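Local coordinates for flagellar hook protein FlgE (Caulobacter crescentus CB15, PDB 5AY6) that forms the flagellar hook, the curved segment that probably works as a universal joint linking the rotary motor to the filament, at residues G236-S239 with P240-T244. Numbering follows the deposited sequence.
Sequences GTTS and PTAIT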
ATOM      1  N   GLY A 236     -14.539   2.100   2.086  1.00 13.21           N
ATOM      2  CA  GLY A 236     -15.015   3.461   1.921  1.00 16.13           C
ATOM      3  C   GLY A 236     -15.377   4.080   3.259  1.00 21.48           C
ATOM      4  O   GLY A 236     -14.560   4.104   4.178  1.00 20.38           O
ATOM      5  N   THR A 237     -16.603   4.581   3.369  1.00 16.64           N
ATOM      6  CA  THR A 237     -17.087   5.145   4.624  1.00 16.82           C
ATOM      7  C   THR A 237     -18.286   4.368   5.148  1.00 21.27           C
ATOM      8  O   THR A 237     -19.021   4.858   6.004  1.00 21.26           O
ATOM      9  CB  THR A 237     -17.497   6.620   4.467  1.00 21.29           C
ATOM     10  OG1 THR A 237     -18.499   6.722   3.451  1.00 18.44           O
ATOM     11  CG2 THR A 237     -16.295   7.479   4.079  1.00 18.25           C
ATOM     12  N   THR A 238     -18.484   3.162   4.622  1.00 14.09           N
ATOM     13  CA  THR A 238     -19.637   2.346   4.984  1.00 17.51           C
ATOM     14  C   THR A 238     -19.637   2.015   6.465  1.00 19.50           C
ATOM     15  O   THR A 238     -18.582   1.816   7.061  1.00 17.96           O
ATOM     16  CB  THR A 238     -19.676   1.022   4.195  1.00 15.51           C
ATOM     17  OG1 THR A 238     -18.441   0.320   4.381  1.00 14.33           O
ATOM     18  CG2 THR A 238     -19.892   1.284   2.710  1.00 15.94           C
ATOM     19  N   SER A 239     -20.831   1.968   7.046  1.00 17.86           N
ATOM     20  CA  SER A 239     -21.025   1.487   8.405  1.00 21.16           C
ATOM     21  C   SER A 239     -22.369   0.766   8.451  1.00 16.62           C
ATOM     22  O   SER A 239     -23.402   1.373   8.170  1.00 20.73           O
ATOM     23  CB  SER A 239     -20.972   2.634   9.417  1.00 25.56           C
ATOM     24  OG  SER A 239     -20.906   2.140  10.745  1.00 35.26           O
ATOM     25  N   PRO A 240     -22.361  -0.546   8.754  1.00 11.65           N
ATOM     26  CA  PRO A 240     -21.172  -1.371   9.004  1.00 14.63           C
ATOM     27  C   PRO A 240     -20.323  -1.563   7.750  1.00 14.62           C
ATOM     28  O   PRO A 240     -20.815  -1.334   6.644  1.00 13.85           O
ATOM     29  CB  PRO A 240     -21.764  -2.703   9.462  1.00 15.27           C
ATOM     30  CG  PRO A 240     -23.083  -2.766   8.782  1.00 15.77           C
ATOM     31  CD  PRO A 240     -23.595  -1.349   8.782  1.00 19.80           C
ATOM     32  N   THR A 241     -19.065  -1.954   7.927  1.00 15.37           N
ATOM     33  CA  THR A 241     -18.149  -2.131   6.805  1.00 14.44           C
ATOM     34  C   THR A 241     -18.721  -3.112   5.801  1.00  9.54           C
ATOM     35  O   THR A 241     -19.081  -4.239   6.151  1.00 10.39           O
ATOM     36  CB  THR A 241     -16.768  -2.625   7.270  1.00 13.78           C
ATOM     37  OG1 THR A 241     -16.929  -3.793   8.084  1.00 11.54           O
ATOM     38  CG2 THR A 241     -16.060  -1.543   8.068  1.00 10.93           C
ATOM     39  N   ALA A 242     -18.809  -2.676   4.550  1.00  9.13           N
ATOM     40  CA  ALA A 242     -19.421  -3.489   3.510  1.00 11.27           C
ATOM     41  C   ALA A 242     -18.851  -3.147   2.139  1.00 10.53           C
ATOM     42  O   ALA A 242     -18.194  -2.122   1.969  1.00  9.64           O
ATOM     43  CB  ALA A 242     -20.932  -3.298   3.516  1.00 12.76           C
ATOM     44  N   ILE A 243     -19.086  -4.029   1.173  1.00  8.48           N
ATOM     45  CA  ILE A 243     -18.835  -3.717  -0.228  1.00  7.80           C
ATOM     46  C   ILE A 243     -20.096  -3.987  -1.025  1.00  9.08           C
ATOM     47  O   ILE A 243     -20.932  -4.798  -0.616  1.00 10.91           O
ATOM     48  CB  ILE A 243     -17.675  -4.547  -0.822  1.00  8.51           C
ATOM     49  CG1 ILE A 243     -17.938  -6.040  -0.630  1.00  8.28           C
ATOM     50  CG2 ILE A 243     -16.343  -4.152  -0.198  1.00 11.51           C
ATOM     51  CD1 ILE A 243     -16.898  -6.931  -1.268  1.00  9.25           C
ATOM     52  N   THR A 244     -20.245  -3.294  -2.150  1.00  8.00           N
ATOM     53  CA  THR A 244     -21.320  -3.588  -3.087  1.00 10.80           C
ATOM     54  C   THR A 244     -20.734  -3.856  -4.468  1.00 11.81           C
ATOM     55  O   THR A 244     -20.027  -3.017  -5.021  1.00 13.62           O
ATOM     56  CB  THR A 244     -22.346  -2.434  -3.189  1.00 13.55           C
ATOM     57  OG1 THR A 244     -22.942  -2.196  -1.910  1.00 11.16           O
ATOM     58  CG2 THR A 244     -23.443  -2.784  -4.185  1.00  9.66           C
TER
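Ser239 and Pro240 are joined by a cis peptide bond, which brings their CA atoms to 2.9 Å and swings the ring's CD round beside the carbonyl, 2.8 Å from Ser239 O. With the cis proline third of the four residues Thr238 to Thr241, and with Ser239 and Pro240 both in extended backbone conformations, the chain reverses in a type VIb turn. With chi1 at -169° the Ser239 hydroxyl points away from its own N and lies beside the carbonyl carbon, alongside the start of the proline, OG lying 3.6 Å from Pro240 N without bonding to it. On the inner side of the bend Pro240 O approaches Thr238 CB at 3.6 Å, a van der Waals contact. Thr241 follows with its CB directed away from residues 236-239, its OG1 bonded to Ile281 O and its side chain touching Phe235, but its backbone packs against Thr238, its CA being 3.5 Å from Thr238 OG1. Ala242 supplies the polar link across the turn: its N-H is directed at Thr238 OG1, 3.0 Å from Ala242 N, with an N-H...O angle of 154°. Thr238 presents this oxygen because chi1 of 55° tucks OG1 between its own N and carbonyl carbon, leaving CG2 beside the backbone N. The same hydroxyl also bonds to the carbonyl oxygen of Phe235, and so acts as acceptor for the strand and donor to the loop, tying together the two arms of the turn. This surface turn thus leads from the loop after strand 228-230 into strand 242-245, an outermost strand, within this chain, of a mixed sheet in the FlaE D2 family region; Thr241, just ahead of the strand, and Ile243 within it make backbone hydrogen bonds with Ile281 and Val279 of the antiparallel strand 277-291.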